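Local coordinates for protein haloacid delahogenase-like family hydrolase (Xanthomonas campestris pv. campestris, PDB 2PKE) that is probably a magnesium-dependent phosphatase of the haloacid dehalogenase-like superfamily, with a metal site on an alpha/beta core and a helical cap, at residues A[39-44]-A[97-102]; A[167-172]-A[197-202]; A[183-188]-A[238-243]. All blocks are in the same frame, centred on the assembly; numbering follows the deposited sequence.

Contact 1 of 3, residues A[39-44]-A[97-102]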
# COMPACT_ATOMS: atom_id res chain seq x y z
N GLU A 39 -10.72 15.71 -19.85
CA GLU A 39 -10.76 16.39 -21.15
C GLU A 39 -11.99 17.30 -21.26
O GLU A 39 -11.89 18.43 -21.74
CB GLU A 39 -10.72 15.33 -22.27
CG GLU A 39 -10.98 15.81 -23.70
N ALA A 40 -13.13 16.84 -20.76
CA ALA A 40 -14.37 17.64 -20.73
C ALA A 40 -14.18 18.87 -19.85
O ALA A 40 -14.58 19.96 -20.23
CB ALA A 40 -15.55 16.83 -20.26
N ILE A 41 -13.56 18.75 -18.68
CA ILE A 41 -13.21 19.97 -17.89
C ILE A 41 -12.30 20.94 -18.67
O ILE A 41 -12.58 22.17 -18.77
CB ILE A 41 -12.53 19.62 -16.54
CG1 ILE A 41 -13.49 18.85 -15.66
CG2 ILE A 41 -12.10 20.89 -15.84
CD1 ILE A 41 -12.83 18.08 -14.62
N LEU A 42 -11.23 20.40 -19.23
CA LEU A 42 -10.29 21.22 -20.01
C LEU A 42 -10.95 21.88 -21.23
O LEU A 42 -10.58 23.00 -21.62
CB LEU A 42 -9.08 20.38 -20.46
CG LEU A 42 -8.02 20.00 -19.40
CD1 LEU A 42 -6.97 19.18 -20.06
CD2 LEU A 42 -7.40 21.23 -18.76
N SER A 43 -11.94 21.21 -21.82
CA SER A 43 -12.52 21.73 -23.07
C SER A 43 -13.00 23.17 -22.94
O SER A 43 -13.05 23.88 -23.93
CB SER A 43 -13.65 20.82 -23.58
OG SER A 43 -14.78 20.86 -22.73
N GLY A 44 -13.33 23.61 -21.72
CA GLY A 44 -13.73 24.99 -21.46
C GLY A 44 -12.60 26.02 -21.43
O GLY A 44 -12.83 27.23 -21.23
N GLN A 97 -11.53 21.52 -8.31
CA GLN A 97 -12.49 20.81 -7.48
C GLN A 97 -13.06 19.62 -8.24
O GLN A 97 -13.06 18.49 -7.73
CB GLN A 97 -13.63 21.74 -7.06
CG GLN A 97 -14.64 21.11 -6.11
CD GLN A 97 -15.22 22.13 -5.17
OE1 GLN A 97 -15.85 23.10 -5.60
NE2 GLN A 97 -14.98 21.95 -3.87
N ARG A 98 -13.50 19.89 -9.47
CA ARG A 98 -14.05 18.87 -10.37
C ARG A 98 -13.06 17.77 -10.74
O ARG A 98 -13.42 16.62 -10.89
CB ARG A 98 -14.67 19.53 -11.62
CG ARG A 98 -16.06 19.99 -11.38
CD ARG A 98 -16.51 21.10 -12.26
NE ARG A 98 -16.15 21.00 -13.67
CZ ARG A 98 -16.96 20.62 -14.66
NH1 ARG A 98 -18.19 20.20 -14.42
NH2 ARG A 98 -16.52 20.64 -15.91
N ILE A 99 -11.79 18.11 -10.88
CA ILE A 99 -10.76 17.11 -11.09
C ILE A 99 -10.60 16.25 -9.83
O ILE A 99 -10.50 15.02 -9.92
CB ILE A 99 -9.44 17.74 -11.46
CG1 ILE A 99 -9.55 18.40 -12.85
CG2 ILE A 99 -8.30 16.71 -11.42
CD1 ILE A 99 -8.37 19.20 -13.22
N VAL A 100 -10.58 16.88 -8.65
CA VAL A 100 -10.51 16.08 -7.42
C VAL A 100 -11.68 15.08 -7.36
O VAL A 100 -11.49 13.95 -6.95
CB VAL A 100 -10.49 16.93 -6.13
CG1 VAL A 100 -10.64 16.03 -4.85
CG2 VAL A 100 -9.22 17.83 -6.10
N GLU A 101 -12.88 15.50 -7.77
CA GLU A 101 -14.05 14.60 -7.78
C GLU A 101 -13.91 13.45 -8.73
O GLU A 101 -14.31 12.34 -8.41
CB GLU A 101 -15.35 15.33 -8.10
CG GLU A 101 -15.71 16.41 -7.10
CD GLU A 101 -16.15 15.87 -5.74
OE1 GLU A 101 -16.27 14.63 -5.58
OE2 GLU A 101 -16.40 16.71 -4.84
N ILE A 102 -13.33 13.69 -9.90
CA ILE A 102 -12.99 12.59 -10.80
C ILE A 102 -12.19 11.55 -10.05
O ILE A 102 -12.42 10.35 -10.14
CB ILE A 102 -12.15 13.05 -12.01
CG1 ILE A 102 -12.91 14.04 -12.88
CG2 ILE A 102 -11.79 11.82 -12.88
CD1 ILE A 102 -12.09 14.55 -14.04

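Contact 2 of 3, residues A[167-172]-A[197-202]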
# COMPACT_ATOMS: atom_id res chain seq x y z
N THR A 167 10.67 -8.50 -7.92
CA THR A 167 9.47 -8.55 -7.09
C THR A 167 8.78 -9.91 -7.14
O THR A 167 8.42 -10.49 -6.10
CB THR A 167 8.48 -7.43 -7.44
OG1 THR A 167 9.13 -6.18 -7.23
CG2 THR A 167 7.26 -7.49 -6.54
N TYR A 168 8.55 -10.40 -8.35
CA TYR A 168 7.98 -11.71 -8.50
C TYR A 168 8.83 -12.75 -7.79
O TYR A 168 8.29 -13.59 -7.06
CB TYR A 168 7.74 -12.05 -9.94
CG TYR A 168 6.51 -11.44 -10.57
CD1 TYR A 168 5.23 -11.89 -10.25
CD2 TYR A 168 6.63 -10.44 -11.54
CE1 TYR A 168 4.07 -11.30 -10.90
CE2 TYR A 168 5.51 -9.89 -12.18
CZ TYR A 168 4.24 -10.33 -11.84
OH TYR A 168 3.13 -9.80 -12.45
N ALA A 169 10.16 -12.69 -7.93
CA ALA A 169 11.05 -13.66 -7.25
C ALA A 169 10.92 -13.59 -5.71
O ALA A 169 10.90 -14.61 -5.02
CB ALA A 169 12.50 -13.42 -7.67
N ARG A 170 10.78 -12.37 -5.21
CA ARG A 170 10.62 -12.14 -3.80
C ARG A 170 9.31 -12.79 -3.31
O ARG A 170 9.30 -13.52 -2.30
CB ARG A 170 10.66 -10.66 -3.51
CG ARG A 170 10.24 -10.35 -2.09
CD ARG A 170 10.13 -8.87 -1.80
NE ARG A 170 9.01 -8.12 -2.38
CZ ARG A 170 7.69 -8.35 -2.23
NH1 ARG A 170 7.22 -9.41 -1.56
NH2 ARG A 170 6.83 -7.50 -2.79
N VAL A 171 8.23 -12.59 -4.08
CA VAL A 171 6.93 -13.15 -3.71
C VAL A 171 7.06 -14.66 -3.65
O VAL A 171 6.69 -15.29 -2.64
CB VAL A 171 5.82 -12.72 -4.69
CG1 VAL A 171 4.52 -13.46 -4.41
CG2 VAL A 171 5.60 -11.22 -4.63
N LEU A 172 7.63 -15.26 -4.70
CA LEU A 172 7.83 -16.70 -4.70
C LEU A 172 8.72 -17.22 -3.61
O LEU A 172 8.53 -18.35 -3.13
CB LEU A 172 8.33 -17.19 -6.06
CG LEU A 172 7.36 -17.05 -7.24
CD1 LEU A 172 7.93 -17.72 -8.50
CD2 LEU A 172 5.96 -17.58 -6.92
N LEU A 197 7.95 -14.93 -16.93
CA LEU A 197 8.73 -15.70 -17.91
C LEU A 197 10.21 -15.45 -17.64
O LEU A 197 11.00 -16.37 -17.62
CB LEU A 197 8.38 -15.33 -19.36
CG LEU A 197 6.92 -15.64 -19.78
CD1 LEU A 197 6.68 -15.30 -21.23
CD2 LEU A 197 6.62 -17.05 -19.51
N ALA A 198 10.56 -14.20 -17.35
CA ALA A 198 11.97 -13.85 -17.12
C ALA A 198 12.65 -14.55 -15.96
O ALA A 198 13.85 -14.79 -16.01
CB ALA A 198 12.10 -12.31 -16.96
N ILE A 199 11.91 -14.86 -14.90
CA ILE A 199 12.46 -15.59 -13.74
C ILE A 199 12.27 -17.10 -13.81
O ILE A 199 12.70 -17.82 -12.91
CB ILE A 199 11.92 -15.07 -12.40
CG1 ILE A 199 10.42 -15.35 -12.24
CG2 ILE A 199 12.27 -13.55 -12.20
CD1 ILE A 199 9.95 -15.14 -10.79
N GLY A 200 11.69 -17.58 -14.90
CA GLY A 200 11.55 -19.00 -15.18
C GLY A 200 10.14 -19.55 -14.97
O GLY A 200 9.96 -20.76 -14.94
N GLY A 201 9.16 -18.67 -14.85
CA GLY A 201 7.76 -19.08 -14.62
C GLY A 201 6.99 -19.24 -15.91
O GLY A 201 7.56 -19.25 -17.01
N TRP A 202 5.70 -19.38 -15.75
CA TRP A 202 4.78 -19.61 -16.82
C TRP A 202 3.75 -18.53 -16.79
O TRP A 202 3.53 -17.89 -15.78
CB TRP A 202 4.08 -20.96 -16.66
CG TRP A 202 5.04 -22.11 -16.46
CD1 TRP A 202 5.58 -22.51 -15.30
CD2 TRP A 202 5.53 -22.99 -17.46
NE1 TRP A 202 6.39 -23.59 -15.49
CE2 TRP A 202 6.38 -23.92 -16.81
CE3 TRP A 202 5.35 -23.09 -18.84
CZ2 TRP A 202 7.07 -24.91 -17.50
CZ3 TRP A 202 6.04 -24.09 -19.53
CH2 TRP A 202 6.88 -25.00 -18.85

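Contact 3 of 3, residues A[183-188]-A[238-243]. With MG (magnesium ion), chain C.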
# COMPACT_ATOMS: atom_id res chain seq x y z
N VAL A 183 2.40 -20.24 -12.29
CA VAL A 183 1.79 -19.62 -13.47
C VAL A 183 1.19 -18.30 -13.02
O VAL A 183 0.50 -18.23 -12.02
CB VAL A 183 0.67 -20.51 -14.11
CG1 VAL A 183 0.17 -19.88 -15.39
CG2 VAL A 183 1.18 -21.93 -14.42
N MSE A 184 1.39 -17.26 -13.82
CA MSE A 184 0.76 -15.96 -13.57
C MSE A 184 -0.24 -15.65 -14.69
O MSE A 184 0.12 -15.79 -15.88
CB MSE A 184 1.82 -14.87 -13.50
CG MSE A 184 1.21 -13.47 -13.33
SE MSE A 184 0.44 -13.05 -11.60
CE MSE A 184 -0.01 -11.28 -12.21
N ILE A 185 -1.46 -15.21 -14.29
CA ILE A 185 -2.53 -14.86 -15.25
C ILE A 185 -2.75 -13.36 -15.22
O ILE A 185 -2.98 -12.79 -14.16
CB ILE A 185 -3.86 -15.57 -14.96
CG1 ILE A 185 -3.69 -17.10 -14.94
CG2 ILE A 185 -4.93 -15.15 -15.99
CD1 ILE A 185 -4.96 -17.86 -14.68
N GLY A 186 -2.66 -12.72 -16.38
CA GLY A 186 -2.94 -11.30 -16.45
C GLY A 186 -3.17 -10.73 -17.83
O GLY A 186 -3.03 -11.40 -18.84
N ASN A 187 -3.55 -9.46 -17.86
CA ASN A 187 -3.88 -8.79 -19.11
C ASN A 187 -2.76 -7.99 -19.71
O ASN A 187 -2.93 -7.50 -20.82
CB ASN A 187 -5.07 -7.87 -18.91
CG ASN A 187 -4.77 -6.67 -18.02
OD1 ASN A 187 -4.68 -6.81 -16.80
ND2 ASN A 187 -4.62 -5.49 -18.62
N SER A 188 -1.66 -7.79 -18.98
CA SER A 188 -0.51 -7.01 -19.48
C SER A 188 0.70 -7.94 -19.68
O SER A 188 1.18 -8.51 -18.73
CB SER A 188 -0.16 -5.90 -18.48
OG SER A 188 1.06 -5.28 -18.82
N ALA A 238 -8.17 -24.86 -18.30
CA ALA A 238 -7.54 -25.73 -19.33
C ALA A 238 -6.08 -25.33 -19.61
O ALA A 238 -5.20 -26.18 -19.79
CB ALA A 238 -8.37 -25.72 -20.65
N ALA A 239 -5.84 -24.03 -19.65
CA ALA A 239 -4.50 -23.47 -19.93
C ALA A 239 -3.57 -23.79 -18.80
O ALA A 239 -2.45 -24.19 -19.05
CB ALA A 239 -4.56 -21.94 -20.22
N VAL A 240 -4.05 -23.69 -17.56
CA VAL A 240 -3.23 -24.03 -16.38
C VAL A 240 -2.82 -25.50 -16.45
O VAL A 240 -1.64 -25.84 -16.23
CB VAL A 240 -3.96 -23.71 -15.04
CG1 VAL A 240 -3.20 -24.40 -13.78
CG2 VAL A 240 -4.08 -22.21 -14.87
N ARG A 241 -3.79 -26.35 -16.77
CA ARG A 241 -3.57 -27.77 -16.86
C ARG A 241 -2.56 -28.11 -17.95
O ARG A 241 -1.77 -29.02 -17.77
CB ARG A 241 -4.86 -28.49 -17.19
CG ARG A 241 -5.77 -28.63 -16.06
CD ARG A 241 -7.09 -29.28 -16.48
NE ARG A 241 -8.05 -28.78 -15.55
CZ ARG A 241 -9.13 -28.07 -15.85
NH1 ARG A 241 -9.50 -27.85 -17.12
NH2 ARG A 241 -9.88 -27.63 -14.84
N ALA A 242 -2.62 -27.38 -19.08
CA ALA A 242 -1.76 -27.64 -20.20
C ALA A 242 -0.33 -27.24 -19.84
O ALA A 242 0.61 -27.96 -20.16
CB ALA A 242 -2.24 -26.85 -21.49
N LEU A 243 -0.20 -26.10 -19.16
CA LEU A 243 1.10 -25.62 -18.68
C LEU A 243 1.68 -26.57 -17.67
O LEU A 243 2.88 -26.87 -17.71
CB LEU A 243 1.01 -24.19 -18.16
CG LEU A 243 0.83 -23.14 -19.30
CD1 LEU A 243 0.41 -21.77 -18.66
CD2 LEU A 243 2.06 -23.04 -20.16
MG MG C . -4.32 -5.63 -15.12
O HOH W 1 -4.64 -3.89 -16.19
O HOH W 2 -2.24 -5.79 -15.77
O HOH W 3 -3.63 -4.85 -13.25

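Contact 1 of 3, residues A[39-44]-A[97-102]
Arg98 NE forms a salt bridge with Asp95 OD1, one turn back on its own helix, while the guanidinium group it belongs to rests against Ile41. The place is the helical bundle inserted between the first two strands of the chain (15-18 and 129-135), probably a cap of the kind found in many haloacid dehalogenase-like hydrolases; helix 28-42 meets helix 93-107 here, with the CA atoms of Ile41 and Arg98 7.6 Å apart. No hydrogen bond joins the two ranges, so the evidence is van der Waals contact gathered on one side chain. Arg98 NH2 lies 3.5 Å from Ile41 CG1, and the two side chains run past each other in opposite directions. The arginine chain bends at chi3 (43°), which brings its end back along the isoleucine, while its CB stands 3.8 Å from Ile41 CD1. Deeper in, that same CD1 touches Ile99 CG1 at 3.7 Å on a slanting approach, and it meets Ile102 CD1 tip to tip at 3.7 Å. Ile41 is thus a buried side chain touched by Arg98, Ile99 and Ile102, with the exposed Arg98 lying across its outer side. Ile99 also packs on Met79 and Ile80 of helix 72-86, which joins a third helix to the interface, and Val100, on helix 93-107, packs on Phe68 of the second subunit. Two residues after Ile41, Ser43 OG donates to Ala40 O over 2.7 Å, approaching at a C=O...OG angle of 128° and tilted 24° from the carbonyl plane.

Contact 2 of 3, residues A[167-172]-A[197-202]
This is a small apolar contact, without hydrogen bonds between the ranges, on one face of the Rossmann-like parallel sheet of the alpha/beta core: the flank of helix 165-175 receives the side chain that follows helix 189-198. Strand 182-186 lies between these helices in the chain, so the contact joins neighbouring connections of the fold. The evidence converges on a single methyl, Ile199 CD1. It stands 3.8 Å from the backbone N of Ala169 and 3.9 Å from Tyr168 CB, with Leu172 CD1 on a further side at 4.0 Å. Residues one turn apart, Tyr168 and Leu172, thus flank the place where the methyl enters. The torsions account for its reach: Ile199 CG1 sits between the backbone N and the carbonyl carbon (chi1 67°), and chi2 of 167° extends CD1 straight on. Tyr168 contributes only its CB here; its side chain packs on Met184 of strand 182-186, and its OH is hydrogen-bonded to Ser191 O of helix 189-198. Leu172 also touches Phe182 of strand 182-186. The turn that presents Ile199 is a Schellman motif, in which Gly200 takes a positive phi of 105°, and the carbonyls of Gly200 and Gly201 are held by Arg226. Gly200 N bonds back to Leu197 O at 3.1 Å.

Contact 3 of 3, residues A[183-188]-A[238-243]
The magnesium site of the hydrolase hangs from the end of strand 182-186, whose buried side chains Val183 and Ile185 pack on helix 236-250. Val183 CG1 meets Leu243 CD1 at 3.8 Å, the two side chains meeting at a slant; with CG1 anti to the backbone N (chi1 -175°), it is this branch that reaches the leucine. One step along the same face, Ile185 CD1 approaches Val240 CG2 more loosely, at 4.4 Å. The alternation of residues 183 and 185 is that of a strand in the parallel sheet of a HAD-type core, here covered by a helix that also packs on Ile204 of the next strand and Val16 of strand 15-18. Beyond Gly186 the chain leaves the sheet and Asn187 OD1 binds magnesium at 2.1 Å. Waters 1, 2 and 3 occupy three more positions, with water 3 roughly opposite OD1, and Asp19 OD2 and Asp21 O complete six ligands. The Asn187 amide is fixed in rotation at both ends: Thr23 OG1 hydrogen-bonds to OD1, while ND2 donates to metal-bound water 1 over 2.9 Å. Ser188 then N-caps helix 189-198, its OG bonded to Ser191 N.

Contacts 2 and 3 belong to the alpha/beta core, their centres 14 Å apart, whereas contact 1 lies in the helical bundle, its centre about 40 Å from that of contact 2 and about 39 Å from that of contact 3. The core pair share strand 182-186 as a divider: Met184 turns to the side of contact 2, where its CE packs 3.5 Å from Tyr168 OH, while Val183 and Ile185 turn to contact 3. Trp202 joins them, its O a probable hydrogen-bond partner of Met184 N and its ring packed on Leu243. None of the three has a hydrogen bond between its ranges and apolar side chains dominate, but their edges differ: an exposed arginine borders contact 1, contact 2 is only partly buried, and fully buried contact 3 shares its strand with the metal site.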